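Local coordinates for polymerase cofactor VP35 (PDB 3L2A), which serves as a viral polymerase cofactor and probably blunts the host interferon response through its RNA-binding interferon inhibitory domain, at residues P82-R87 against W113-K118; I8-L13 against N43-I48; P74-V79 against P107-G112. All blocks are in the same frame, centred on the assembly; numbering follows the deposited sequence. Where two conformers were deposited one is given.

Interaction 1. Residues P82-R87 against W113-K118; sequences PIIHIR and WVCLFK
Ile83 to His85 pair with Leu116 to Lys118 as parallel neighbours at one border of the mixed beta-sheet of the interferon inhibitory domain. Strand 83-85 is one of the two outermost strands, and strand 113-118 is paired on its other side with strand 124-128.

Four backbone hydrogen bonds alternate along the pair. Leu116 N gives to Pro82 O, and Ile84 N gives to Leu116 O at 2.7 Å, almost straight at 174°. Lys118 N reaches Ile84 O from above its carbonyl plane, and Ile86 N closes the series on Lys118 O at 3.1 Å. Ile84 O also receives a CA-H...O contact from Phe117 CA.

Apolar contacts differ between the two faces. On the face of Ile83, Leu116 and Lys118, Ile83 CG2 lies 3.8 Å from Lys118 CB, and the two side chains run side by side. On the face of Ile84 and Phe117, helix 27-41 packs through Gln30 on Ile84. Ile86 has CG1 between its backbone N and carbonyl carbon (chi1 59°), which brings CD1 to 3.8 Å from Phe117 CB. Cys115 SG sits over one face of the Phe117 ring, toward its rim, and meets Ile84 CD1 at 3.8 Å.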
ATOM      1  N   PRO A  82       2.377   5.217  -6.508  1.00 23.04           N
ATOM      2  CA  PRO A  82       2.245   4.935  -7.941  1.00 23.76           C
ATOM      3  C   PRO A  82       0.994   5.567  -8.529  1.00 23.73           C
ATOM      4  O   PRO A  82      -0.022   5.664  -7.838  1.00 23.50           O
ATOM      5  CB  PRO A  82       2.122   3.410  -7.991  1.00 25.03           C
ATOM      6  CG  PRO A  82       1.614   3.026  -6.624  1.00 25.33           C
ATOM      7  CD  PRO A  82       2.219   4.001  -5.679  1.00 23.78           C
ATOM      8  N   ILE A  83       1.087   6.004  -9.788  1.00 25.18           N
ATOM      9  CA  ILE A  83      -0.079   6.480 -10.524  1.00 26.75           C
ATOM     10  C   ILE A  83      -0.767   5.266 -11.141  1.00 27.06           C
ATOM     11  O   ILE A  83      -0.118   4.442 -11.810  1.00 29.80           O
ATOM     12  CB  ILE A  83       0.328   7.487 -11.626  1.00 28.98           C
ATOM     13  CG1 ILE A  83       1.002   8.714 -10.996  1.00 31.93           C
ATOM     14  CG2 ILE A  83      -0.892   7.893 -12.463  1.00 31.31           C
ATOM     15  CD1 ILE A  83       1.702   9.660 -11.997  1.00 37.23           C
ATOM     16  N   ILE A  84      -2.065   5.142 -10.909  1.00 39.47           N
ATOM     17  CA  ILE A  84      -2.865   4.088 -11.503  1.00 40.97           C
ATOM     18  C   ILE A  84      -3.922   4.752 -12.407  1.00 39.19           C
ATOM     19  O   ILE A  84      -4.769   5.497 -11.927  1.00 38.04           O
ATOM     20  CB  ILE A  84      -3.515   3.212 -10.401  1.00 43.93           C
ATOM     21  CG1 ILE A  84      -2.426   2.604  -9.499  1.00 48.22           C
ATOM     22  CG2 ILE A  84      -4.392   2.130 -11.005  1.00 45.60           C
ATOM     23  CD1 ILE A  84      -2.944   1.875  -8.280  1.00 54.12           C
ATOM     24  N   HIS A  85      -3.847   4.505 -13.713  1.00 41.15           N
ATOM     25  CA  HIS A  85      -4.782   5.118 -14.657  1.00 40.79           C
ATOM     26  C   HIS A  85      -6.117   4.393 -14.666  1.00 42.03           C
ATOM     27  O   HIS A  85      -6.162   3.168 -14.830  1.00 46.51           O
ATOM     28  CB  HIS A  85      -4.198   5.128 -16.065  1.00 43.90           C
ATOM     29  CG  HIS A  85      -3.025   6.038 -16.218  1.00 47.90           C
ATOM     30  ND1 HIS A  85      -1.751   5.682 -15.831  1.00 53.87           N
ATOM     31  CD2 HIS A  85      -2.934   7.293 -16.713  1.00 50.13           C
ATOM     32  CE1 HIS A  85      -0.923   6.680 -16.082  1.00 56.45           C
ATOM     33  NE2 HIS A  85      -1.617   7.670 -16.618  1.00 55.34           N
ATOM     34  N   ILE A  86      -7.203   5.148 -14.493  1.00 39.86           N
ATOM     35  CA  ILE A  86      -8.548   4.564 -14.458  1.00 41.41           C
ATOM     36  C   ILE A  86      -9.528   5.352 -15.318  1.00 39.79           C
ATOM     37  O   ILE A  86      -9.384   6.575 -15.502  1.00 39.35           O
ATOM     38  CB  ILE A  86      -9.124   4.413 -13.019  1.00 44.05           C
ATOM     39  CG1 ILE A  86      -9.191   5.772 -12.319  1.00 43.57           C
ATOM     40  CG2 ILE A  86      -8.354   3.341 -12.195  1.00 48.08           C
ATOM     41  CD1 ILE A  86     -10.074   5.775 -11.106  1.00 48.52           C
ATOM     42  N   ARG A  87     -10.548   4.652 -15.806  0.50 41.13           N
ATOM     43  CA  ARG A  87     -11.499   5.184 -16.781  0.50 40.28           C
ATOM     44  C   ARG A  87     -12.629   6.038 -16.173  0.50 40.73           C
ATOM     45  O   ARG A  87     -13.117   6.971 -16.820  0.50 40.08           O
ATOM     46  CB  ARG A  87     -12.028   4.015 -17.629  0.50 43.61           C
ATOM     47  CG  ARG A  87     -13.376   4.189 -18.283  0.50 46.16           C
ATOM     48  CD  ARG A  87     -14.068   2.839 -18.405  0.50 52.28           C
ATOM     49  NE  ARG A  87     -14.512   2.341 -17.103  0.50 55.53           N
ATOM     50  CZ  ARG A  87     -15.715   2.568 -16.586  0.50 59.33           C
ATOM     51  NH1 ARG A  87     -16.614   3.279 -17.259  0.50 59.78           N
ATOM     52  NH2 ARG A  87     -16.024   2.079 -15.393  0.50 64.80           N
ATOM     53  N   TRP A 113      -0.481   8.295   1.714  1.00 19.71           N
ATOM     54  CA  TRP A 113      -0.918   8.315   0.315  1.00 19.44           C
ATOM     55  C   TRP A 113      -0.542   7.004  -0.334  1.00 18.98           C
ATOM     56  O   TRP A 113       0.646   6.711  -0.579  1.00 21.99           O
ATOM     57  CB  TRP A 113      -0.279   9.487  -0.428  1.00 21.72           C
ATOM     58  CG  TRP A 113      -0.727  10.810   0.125  1.00 23.21           C
ATOM     59  CD1 TRP A 113      -0.063  11.599   1.033  1.00 25.49           C
ATOM     60  CD2 TRP A 113      -1.947  11.484  -0.180  1.00 23.69           C
ATOM     61  NE1 TRP A 113      -0.796  12.735   1.293  1.00 26.60           N
ATOM     62  CE2 TRP A 113      -1.961  12.687   0.571  1.00 24.73           C
ATOM     63  CE3 TRP A 113      -3.036  11.193  -1.021  1.00 22.55           C
ATOM     64  CZ2 TRP A 113      -3.037  13.600   0.520  1.00 27.93           C
ATOM     65  CZ3 TRP A 113      -4.106  12.114  -1.082  1.00 24.21           C
ATOM     66  CH2 TRP A 113      -4.090  13.294  -0.316  1.00 26.39           C
ATOM     67  N   VAL A 114      -1.543   6.183  -0.582  1.00 18.01           N
ATOM     68  CA  VAL A 114      -1.315   4.847  -1.088  1.00 17.62           C
ATOM     69  C   VAL A 114      -0.974   4.824  -2.585  1.00 18.19           C
ATOM     70  O   VAL A 114      -0.030   4.158  -3.024  1.00 18.26           O
ATOM     71  CB  VAL A 114      -2.538   3.935  -0.774  1.00 18.46           C
ATOM     72  CG1 VAL A 114      -2.327   2.502  -1.316  1.00 18.59           C
ATOM     73  CG2 VAL A 114      -2.792   3.906   0.737  1.00 18.77           C
ATOM     74  N   CYS A 115      -1.780   5.517  -3.377  1.00 17.51           N
ATOM     75  CA  CYS A 115      -1.586   5.543  -4.802  1.00 19.05           C
ATOM     76  C   CYS A 115      -2.371   6.731  -5.307  1.00 20.22           C
ATOM     77  O   CYS A 115      -3.114   7.357  -4.543  1.00 19.70           O
ATOM     78  CB  CYS A 115      -2.067   4.236  -5.441  1.00 19.24           C
ATOM     79  SG  CYS A 115      -3.857   3.899  -5.236  1.00 22.14           S
ATOM     80  N   LEU A 116      -2.180   7.042  -6.577  1.00 21.60           N
ATOM     81  CA  LEU A 116      -2.886   8.155  -7.208  1.00 24.36           C
ATOM     82  C   LEU A 116      -3.653   7.595  -8.377  1.00 25.92           C
ATOM     83  O   LEU A 116      -3.082   6.936  -9.231  1.00 26.74           O
ATOM     84  CB  LEU A 116      -1.882   9.178  -7.708  1.00 26.27           C
ATOM     85  CG  LEU A 116      -0.828   9.648  -6.711  1.00 27.13           C
ATOM     86  CD1 LEU A 116       0.104  10.624  -7.380  1.00 29.96           C
ATOM     87  CD2 LEU A 116      -1.473  10.299  -5.505  1.00 27.72           C
ATOM     88  N   PHE A 117      -4.962   7.829  -8.390  1.00 27.98           N
ATOM     89  CA  PHE A 117      -5.792   7.358  -9.478  1.00 30.62           C
ATOM     90  C   PHE A 117      -5.921   8.516 -10.437  1.00 34.46           C
ATOM     91  O   PHE A 117      -6.521   9.532 -10.092  1.00 33.96           O
ATOM     92  CB  PHE A 117      -7.175   6.960  -8.976  1.00 30.69           C
ATOM     93  CG  PHE A 117      -7.183   5.726  -8.120  1.00 28.88           C
ATOM     94  CD1 PHE A 117      -7.461   5.815  -6.764  1.00 27.71           C
ATOM     95  CD2 PHE A 117      -6.920   4.470  -8.682  1.00 29.72           C
ATOM     96  CE1 PHE A 117      -7.503   4.683  -5.960  1.00 26.09           C
ATOM     97  CE2 PHE A 117      -6.951   3.312  -7.887  1.00 29.32           C
ATOM     98  CZ  PHE A 117      -7.244   3.424  -6.520  1.00 28.10           C
ATOM     99  N   LYS A 118      -5.355   8.377 -11.626  1.00 45.40           N
ATOM    100  CA  LYS A 118      -5.476   9.435 -12.618  1.00 40.75           C
ATOM    101  C   LYS A 118      -6.636   9.158 -13.558  1.00 39.49           C
ATOM    102  O   LYS A 118      -6.648   8.148 -14.275  1.00 42.08           O
ATOM    103  CB  LYS A 118      -4.183   9.611 -13.422  1.00 42.43           C
ATOM    104  CG  LYS A 118      -4.308  10.627 -14.537  1.00 41.20           C
ATOM    105  CD  LYS A 118      -2.995  11.309 -14.815  1.00 47.62           C
ATOM    106  CE  LYS A 118      -3.180  12.492 -15.760  1.00 50.41           C
ATOM    107  NZ  LYS A 118      -1.858  13.130 -15.992  1.00 60.17           N
TER

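Interaction 2. Residues I8-L13 against N43-I48; sequences ISAKDL and NLLDTI
Leu45 meets Ile8, Ala10 and Leu13 where the starts of two helices come together in the helical part of the interferon inhibitory domain. Ser9 is the N-cap of helix 10-19, and Leu44 holds the N-cap position of helix 45-57. The Ser9 side chain makes a true capping bond, with OG accepting from Asp12 N at 3.0 Å.

Leu45 points at the other segment and divides its two methyls between partners. CD1 lies over the first turn of helix 10-19, 3.4 Å from Ala10 N and 3.9 Å from Ala10 CB. CD2 touches Leu13 CD2 at 3.8 Å. The Leu13 side chain approaches at a slant. Its CG is anti to the backbone N (chi1 -173°), and CD2 is the methyl that faces helix 45-57. This same methyl also touches Ile48 CG2, three residues further along helix 45-57. Cys36 and Ile35 of helix 27-41 touch Leu13 and Ile48 respectively, which ties the apolar patch to a third helix.

The polar part lies beside Leu45. Asp46 swings its carboxylate across Ile8, and OD1 takes the Ile8 N-H on its syn lone pair at 2.9 Å. The bond is bent, with 146° at the hydrogen. Ile8 CG2 lies close to the same oxygen. The other oxygen, OD2, is used through a water. Both carboxylate oxygens thus reach the backbone of Ile8, one directly and one by a bridge. That water donates to Asp46 OD2 and to Ile8 O, the latter at 2.8 Å.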
ATOM      1  N   ILE A   8      11.062 -14.681   0.597  1.00 18.79           N
ATOM      2  CA  ILE A   8       9.674 -14.747   0.197  1.00 19.01           C
ATOM      3  C   ILE A   8       9.415 -14.043  -1.130  1.00 21.22           C
ATOM      4  O   ILE A   8      10.007 -12.997  -1.405  1.00 20.66           O
ATOM      5  CB  ILE A   8       8.762 -14.182   1.316  1.00 19.43           C
ATOM      6  CG1 ILE A   8       7.325 -14.643   1.089  1.00 21.10           C
ATOM      7  CG2 ILE A   8       8.868 -12.641   1.405  1.00 18.68           C
ATOM      8  CD1 ILE A   8       6.433 -14.529   2.309  1.00 25.95           C
ATOM      9  N   SER A   9       8.543 -14.631  -1.945  1.00 20.62           N
ATOM     10  CA  SER A   9       8.146 -14.030  -3.217  1.00 21.05           C
ATOM     11  C   SER A   9       7.104 -12.928  -3.014  1.00 19.26           C
ATOM     12  O   SER A   9       6.438 -12.863  -1.956  1.00 18.70           O
ATOM     13  CB  SER A   9       7.593 -15.095  -4.176  1.00 21.88           C
ATOM     14  OG  SER A   9       6.305 -15.542  -3.758  1.00 21.77           O
ATOM     15  N   ALA A  10       6.938 -12.071  -4.021  1.00 20.25           N
ATOM     16  CA  ALA A  10       5.915 -11.018  -3.927  1.00 19.90           C
ATOM     17  C   ALA A  10       4.518 -11.635  -3.818  1.00 20.59           C
ATOM     18  O   ALA A  10       3.658 -11.155  -3.056  1.00 20.50           O
ATOM     19  CB  ALA A  10       6.002 -10.080  -5.137  1.00 21.93           C
ATOM     20  N   LYS A  11       4.306 -12.726  -4.552  1.00 21.62           N
ATOM     21  CA  LYS A  11       3.011 -13.414  -4.536  1.00 23.95           C
ATOM     22  C   LYS A  11       2.728 -13.941  -3.128  1.00 21.90           C
ATOM     23  O   LYS A  11       1.636 -13.761  -2.605  1.00 21.70           O
ATOM     24  CB  LYS A  11       3.019 -14.561  -5.560  1.00 26.06           C
ATOM     25  CG  LYS A  11       1.741 -15.384  -5.609  1.00 30.57           C
ATOM     26  CD  LYS A  11       1.906 -16.614  -6.513  1.00 33.66           C
ATOM     27  CE  LYS A  11       0.685 -17.508  -6.431  1.00 42.94           C
ATOM     28  NZ  LYS A  11      -0.557 -16.801  -6.916  1.00 47.77           N
ATOM     29  N   ASP A  12       3.719 -14.590  -2.518  1.00 21.16           N
ATOM     30  CA  ASP A  12       3.518 -15.166  -1.182  1.00 21.06           C
ATOM     31  C   ASP A  12       3.374 -14.108  -0.091  1.00 18.61           C
ATOM     32  O   ASP A  12       2.574 -14.277   0.854  1.00 19.21           O
ATOM     33  CB  ASP A  12       4.630 -16.166  -0.843  1.00 22.92           C
ATOM     34  CG  ASP A  12       4.502 -17.466  -1.622  1.00 27.01           C
ATOM     35  OD1 ASP A  12       3.506 -17.640  -2.378  1.00 28.60           O
ATOM     36  OD2 ASP A  12       5.388 -18.332  -1.461  1.00 31.42           O
ATOM     37  N   LEU A  13       4.128 -13.011  -0.201  1.00 16.89           N
ATOM     38  CA  LEU A  13       3.960 -11.919   0.769  1.00 16.02           C
ATOM     39  C   LEU A  13       2.579 -11.271   0.693  1.00 16.04           C
ATOM     40  O   LEU A  13       1.959 -10.998   1.724  1.00 15.77           O
ATOM     41  CB  LEU A  13       5.078 -10.877   0.626  1.00 16.88           C
ATOM     42  CG  LEU A  13       5.065  -9.811   1.706  1.00 15.44           C
ATOM     43  CD1 LEU A  13       5.235 -10.391   3.114  1.00 16.79           C
ATOM     44  CD2 LEU A  13       6.188  -8.842   1.365  1.00 19.36           C
ATOM     45  N   ASN A  43      14.145  -5.128  -4.431  1.00 19.79           N
ATOM     46  CA  ASN A  43      14.731  -6.265  -3.718  1.00 20.41           C
ATOM     47  C   ASN A  43      14.637  -6.126  -2.195  1.00 19.58           C
ATOM     48  O   ASN A  43      15.574  -6.471  -1.460  1.00 20.22           O
ATOM     49  CB  ASN A  43      16.169  -6.539  -4.191  1.00 23.16           C
ATOM     50  CG  ASN A  43      16.228  -6.843  -5.669  1.00 27.03           C
ATOM     51  OD1 ASN A  43      15.523  -7.732  -6.160  1.00 32.13           O
ATOM     52  ND2 ASN A  43      17.050  -6.088  -6.402  1.00 33.78           N
ATOM     53  N   LEU A  44      13.469  -5.676  -1.735  1.00 17.22           N
ATOM     54  CA  LEU A  44      13.235  -5.409  -0.296  1.00 15.66           C
ATOM     55  C   LEU A  44      12.093  -6.237   0.298  1.00 15.78           C
ATOM     56  O   LEU A  44      11.631  -5.931   1.399  1.00 15.43           O
ATOM     57  CB  LEU A  44      12.968  -3.898  -0.102  1.00 15.48           C
ATOM     58  CG  LEU A  44      14.241  -3.043  -0.273  1.00 15.26           C
ATOM     59  CD1 LEU A  44      13.867  -1.595  -0.312  1.00 18.64           C
ATOM     60  CD2 LEU A  44      15.200  -3.285   0.918  1.00 20.45           C
ATOM     61  N   LEU A  45      11.615  -7.268  -0.405  1.00 14.95           N
ATOM     62  CA  LEU A  45      10.484  -8.039   0.135  1.00 13.60           C
ATOM     63  C   LEU A  45      10.756  -8.646   1.495  1.00 14.87           C
ATOM     64  O   LEU A  45       9.848  -8.763   2.319  1.00 14.41           O
ATOM     65  CB  LEU A  45      10.082  -9.168  -0.814  1.00 14.81           C
ATOM     66  CG  LEU A  45       9.434  -8.658  -2.108  1.00 14.87           C
ATOM     67  CD1 LEU A  45       9.387  -9.829  -3.119  1.00 16.13           C
ATOM     68  CD2 LEU A  45       8.032  -8.103  -1.836  1.00 17.47           C
ATOM     69  N   ASP A  46      11.990  -9.099   1.706  1.00 15.18           N
ATOM     70  CA  ASP A  46      12.287  -9.761   2.982  1.00 15.92           C
ATOM     71  C   ASP A  46      12.446  -8.782   4.132  1.00 15.18           C
ATOM     72  O   ASP A  46      12.140  -9.113   5.289  1.00 16.77           O
ATOM     73  CB  ASP A  46      13.518 -10.654   2.793  1.00 17.01           C
ATOM     74  CG  ASP A  46      13.239 -11.756   1.804  1.00 19.52           C
ATOM     75  OD1 ASP A  46      12.210 -12.434   1.988  1.00 23.58           O
ATOM     76  OD2 ASP A  46      14.031 -11.942   0.871  1.00 25.33           O
ATOM     77  N   THR A  47      12.907  -7.572   3.821  1.00 13.90           N
ATOM     78  CA  THR A  47      12.905  -6.499   4.823  1.00 14.38           C
ATOM     79  C   THR A  47      11.468  -6.122   5.212  1.00 14.71           C
ATOM     80  O   THR A  47      11.140  -5.984   6.381  1.00 13.87           O
ATOM     81  CB  THR A  47      13.629  -5.280   4.254  1.00 15.19           C
ATOM     82  OG1 THR A  47      15.001  -5.629   3.976  1.00 16.57           O
ATOM     83  CG2 THR A  47      13.632  -4.129   5.242  1.00 16.35           C
ATOM     84  N   ILE A  48      10.628  -5.941   4.206  1.00 13.16           N
ATOM     85  CA  ILE A  48       9.208  -5.621   4.434  1.00 12.83           C
ATOM     86  C   ILE A  48       8.508  -6.734   5.247  1.00 13.59           C
ATOM     87  O   ILE A  48       7.790  -6.476   6.199  1.00 14.79           O
ATOM     88  CB  ILE A  48       8.538  -5.407   3.077  1.00 12.39           C
ATOM     89  CG1 ILE A  48       9.056  -4.114   2.447  1.00 14.00           C
ATOM     90  CG2 ILE A  48       7.007  -5.380   3.219  1.00 14.69           C
ATOM     91  CD1 ILE A  48       8.715  -3.985   0.921  1.00 14.75           C
TER
HETATM   92  O   HOH W   1      12.500 -11.742  -1.650  1.00 23.43           O

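Interaction 3. Residues P74-V79 against P107-G112; sequences PIFQDV and PKIDRG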
ATOM      1  N   PRO A  74      13.034   2.708   4.439  1.00 20.36           N
ATOM      2  CA  PRO A  74      13.409   3.899   3.677  1.00 21.08           C
ATOM      3  C   PRO A  74      12.883   4.039   2.272  1.00 20.82           C
ATOM      4  O   PRO A  74      12.679   5.180   1.815  1.00 21.50           O
ATOM      5  CB  PRO A  74      14.940   3.799   3.611  1.00 22.03           C
ATOM      6  CG  PRO A  74      15.313   3.176   4.850  1.00 23.93           C
ATOM      7  CD  PRO A  74      14.219   2.124   5.115  1.00 21.74           C
ATOM      8  N   ILE A  75      12.704   2.922   1.567  1.00 19.55           N
ATOM      9  CA  ILE A  75      12.250   2.975   0.163  1.00 19.45           C
ATOM     10  C   ILE A  75      10.939   3.737  -0.003  1.00 20.20           C
ATOM     11  O   ILE A  75      10.720   4.343  -1.038  1.00 21.49           O
ATOM     12  CB  ILE A  75      12.126   1.551  -0.487  1.00 19.51           C
ATOM     13  CG1 ILE A  75      12.047   1.636  -2.018  1.00 20.14           C
ATOM     14  CG2 ILE A  75      10.956   0.727   0.098  1.00 19.24           C
ATOM     15  CD1 ILE A  75      13.329   2.121  -2.655  1.00 22.50           C
ATOM     16  N   PHE A  76      10.103   3.736   1.032  1.00 19.56           N
ATOM     17  CA  PHE A  76       8.784   4.373   0.959  1.00 20.59           C
ATOM     18  C   PHE A  76       8.840   5.869   1.126  1.00 23.87           C
ATOM     19  O   PHE A  76       7.850   6.552   0.918  1.00 25.32           O
ATOM     20  CB  PHE A  76       7.782   3.686   1.903  1.00 19.33           C
ATOM     21  CG  PHE A  76       7.547   2.269   1.531  1.00 18.09           C
ATOM     22  CD1 PHE A  76       6.845   1.964   0.369  1.00 18.75           C
ATOM     23  CD2 PHE A  76       8.074   1.227   2.307  1.00 17.61           C
ATOM     24  CE1 PHE A  76       6.635   0.648  -0.014  1.00 19.58           C
ATOM     25  CE2 PHE A  76       7.872  -0.093   1.922  1.00 17.58           C
ATOM     26  CZ  PHE A  76       7.162  -0.384   0.778  1.00 17.86           C
ATOM     27  N   GLN A  77      10.032   6.362   1.441  1.00 24.72           N
ATOM     28  CA  GLN A  77      10.338   7.778   1.363  1.00 28.61           C
ATOM     29  C   GLN A  77      11.022   8.112   0.028  1.00 29.52           C
ATOM     30  O   GLN A  77      10.923   9.238  -0.449  1.00 33.50           O
ATOM     31  CB  GLN A  77      11.202   8.194   2.561  1.00 30.74           C
ATOM     32  CG  GLN A  77      10.390   8.317   3.835  1.00 36.40           C
ATOM     33  CD  GLN A  77      11.209   8.061   5.072  1.00 43.08           C
ATOM     34  OE1 GLN A  77      11.817   6.991   5.218  1.00 44.40           O
ATOM     35  NE2 GLN A  77      11.233   9.034   5.981  1.00 47.83           N
ATOM     36  N   ASP A  78      11.697   7.119  -0.561  1.00 29.39           N
ATOM     37  CA  ASP A  78      12.502   7.275  -1.780  1.00 31.58           C
ATOM     38  C   ASP A  78      11.607   7.279  -3.038  1.00 31.53           C
ATOM     39  O   ASP A  78      12.008   7.788  -4.082  1.00 34.46           O
ATOM     40  CB  ASP A  78      13.523   6.115  -1.957  1.00 31.97           C
ATOM     41  CG  ASP A  78      14.600   5.999  -0.824  1.00 34.90           C
ATOM     42  OD1 ASP A  78      14.849   6.965  -0.055  1.00 35.96           O
ATOM     43  OD2 ASP A  78      15.233   4.899  -0.742  1.00 33.59           O
ATOM     44  N   VAL A  79      10.433   6.652  -2.959  1.00 28.26           N
ATOM     45  CA  VAL A  79       9.610   6.368  -4.148  1.00 28.61           C
ATOM     46  C   VAL A  79       8.227   7.003  -3.967  1.00 27.40           C
ATOM     47  O   VAL A  79       7.675   6.939  -2.868  1.00 27.48           O
ATOM     48  CB  VAL A  79       9.465   4.820  -4.331  1.00 28.33           C
ATOM     49  CG1 VAL A  79       8.436   4.461  -5.367  1.00 31.57           C
ATOM     50  CG2 VAL A  79      10.804   4.190  -4.705  1.00 30.79           C
ATOM     51  N   PRO A 107       2.823  14.049  -2.861  1.00 37.45           N
ATOM     52  CA  PRO A 107       2.262  13.099  -1.902  1.00 34.14           C
ATOM     53  C   PRO A 107       3.285  12.026  -1.538  1.00 32.52           C
ATOM     54  O   PRO A 107       4.048  11.558  -2.398  1.00 32.02           O
ATOM     55  CB  PRO A 107       1.080  12.489  -2.663  1.00 31.97           C
ATOM     56  CG  PRO A 107       1.455  12.597  -4.071  1.00 34.15           C
ATOM     57  CD  PRO A 107       2.203  13.899  -4.190  1.00 36.09           C
ATOM     58  N   LYS A 108       3.325  11.682  -0.260  1.00 31.35           N
ATOM     59  CA  LYS A 108       4.311  10.746   0.246  1.00 30.98           C
ATOM     60  C   LYS A 108       3.625   9.508   0.779  1.00 27.32           C
ATOM     61  O   LYS A 108       2.670   9.610   1.537  1.00 26.89           O
ATOM     62  CB  LYS A 108       5.162  11.413   1.335  1.00 34.85           C
ATOM     63  CG  LYS A 108       6.037  12.589   0.838  1.00 39.98           C
ATOM     64  CD  LYS A 108       7.243  12.104   0.014  1.00 46.29           C
ATOM     65  CE  LYS A 108       6.935  11.982  -1.491  1.00 46.69           C
ATOM     66  NZ  LYS A 108       7.777  10.947  -2.182  1.00 49.39           N
ATOM     67  N   ILE A 109       4.112   8.338   0.384  1.00 25.42           N
ATOM     68  CA  ILE A 109       3.554   7.089   0.917  1.00 23.69           C
ATOM     69  C   ILE A 109       3.563   7.065   2.456  1.00 24.42           C
ATOM     70  O   ILE A 109       2.597   6.610   3.052  1.00 24.74           O
ATOM     71  CB  ILE A 109       4.263   5.859   0.324  1.00 24.01           C
ATOM     72  CG1 ILE A 109       4.085   5.845  -1.205  1.00 23.86           C
ATOM     73  CG2 ILE A 109       3.731   4.562   0.951  1.00 22.53           C
ATOM     74  CD1 ILE A 109       4.928   4.812  -1.910  1.00 25.37           C
ATOM     75  N   ASP A 110       4.636   7.555   3.093  1.00 27.36           N
ATOM     76  CA  ASP A 110       4.735   7.494   4.568  1.00 29.46           C
ATOM     77  C   ASP A 110       3.782   8.447   5.301  1.00 30.61           C
ATOM     78  O   ASP A 110       3.603   8.346   6.523  1.00 33.08           O
ATOM     79  CB  ASP A 110       6.193   7.598   5.066  1.00 33.37           C
ATOM     80  CG  ASP A 110       6.719   9.026   5.116  1.00 37.79           C
ATOM     81  OD1 ASP A 110       7.795   9.229   5.733  1.00 43.68           O
ATOM     82  OD2 ASP A 110       6.096   9.935   4.537  1.00 39.51           O
ATOM     83  N   ARG A 111       3.147   9.342   4.549  1.00 31.37           N
ATOM     84  CA  ARG A 111       2.097  10.199   5.096  1.00 30.78           C
ATOM     85  C   ARG A 111       0.686   9.655   4.827  1.00 27.26           C
ATOM     86  O   ARG A 111      -0.303  10.293   5.165  1.00 27.71           O
ATOM     87  CB  ARG A 111       2.233  11.624   4.581  1.00 33.19           C
ATOM     88  CG  ARG A 111       3.525  12.281   5.007  1.00 39.31           C
ATOM     89  CD  ARG A 111       3.536  13.739   4.608  1.00 45.75           C
ATOM     90  NE  ARG A 111       4.744  14.416   5.063  1.00 52.85           N
ATOM     91  CZ  ARG A 111       4.928  15.732   5.007  1.00 57.96           C
ATOM     92  NH1 ARG A 111       3.975  16.517   4.517  1.00 59.44           N
ATOM     93  NH2 ARG A 111       6.062  16.266   5.445  1.00 62.17           N
ATOM     94  N   GLY A 112       0.595   8.458   4.244  1.00 24.75           N
ATOM     95  CA  GLY A 112      -0.699   7.787   4.098  1.00 21.07           C
ATOM     96  C   GLY A 112      -1.223   7.733   2.664  1.00 19.84           C
ATOM     97  O   GLY A 112      -2.273   7.168   2.419  1.00 19.79           O
TER
HETATM   98  O   HOH W   2       6.679   8.507  -0.995  1.00 27.74           O
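The short helix 75-78 meets the 3-10 turn 109-111 in the loop that leads into strand 113-118. Ile109 is the apolar residue of the turn that points at the helix. Its CG2 and CD1 both stand 4.1 Å from Phe76 CD1, and the two side chains slant past one another. CG1 of Ile109 is anti to the carbonyl carbon (chi1 -60°), and from there CD1 extends to 3.6 Å from Val79 O. One face of the Phe76 ring carries Ile75 CG2, above the plane and near its rim.

This pair joins the helical part of the interferon inhibitory domain to its beta-sheet part. Ile38 of helix 27-41 touches both Phe76 and Ile109. Ile69 and Thr70 of helix 62-72 pack on Phe76 and Ile109 respectively.

A single water joins the two segments through four hydrogen bonds, three to backbone atoms and one to the Lys108 ammonium. It donates to Phe76 O and, at 2.6 Å, to Val79 O. It accepts from Ile109 N and from Lys108 NZ, both at 2.9 Å. The Lys108 chain is bent at chi2 and chi3, which folds the ammonium back toward the end of the helix. The positive charge may help polarise the water toward the two carbonyl oxygens.

At the outer side of the contact, Gln77 and Asp110 cross. The aliphatic part of Gln77 does the touching, with CG 3.3 Å from Asp110 OD1. The Gln77 amide and the Asp110 carboxylate are turned 44° apart, and NE2 of Gln77 lies 3.5 Å from Asp110 OD1.

All three contacts are partly buried. Buried residues sit beside exposed ones in interaction 1 (Ile83, His85) and interaction 3 (Gln77), while none of the touching residues of interaction 2 is exposed. Interaction 1 is held by direct backbone bonds at the sheet border. Interactions 2 and 3 pair an apolar patch with a bridging water, but interaction 2 adds a direct carboxylate-to-backbone bond. Interactions 1 and 2 lie on opposite sides of the chain's centre and do not touch. Interaction 3 touches both. Pro107 packs on Trp113 and Leu116 of interaction 1, while Ile75 and Phe76 meet Leu44 and Ile48 of interaction 2, respectively. Helix 27-41 packs against side chains of all three.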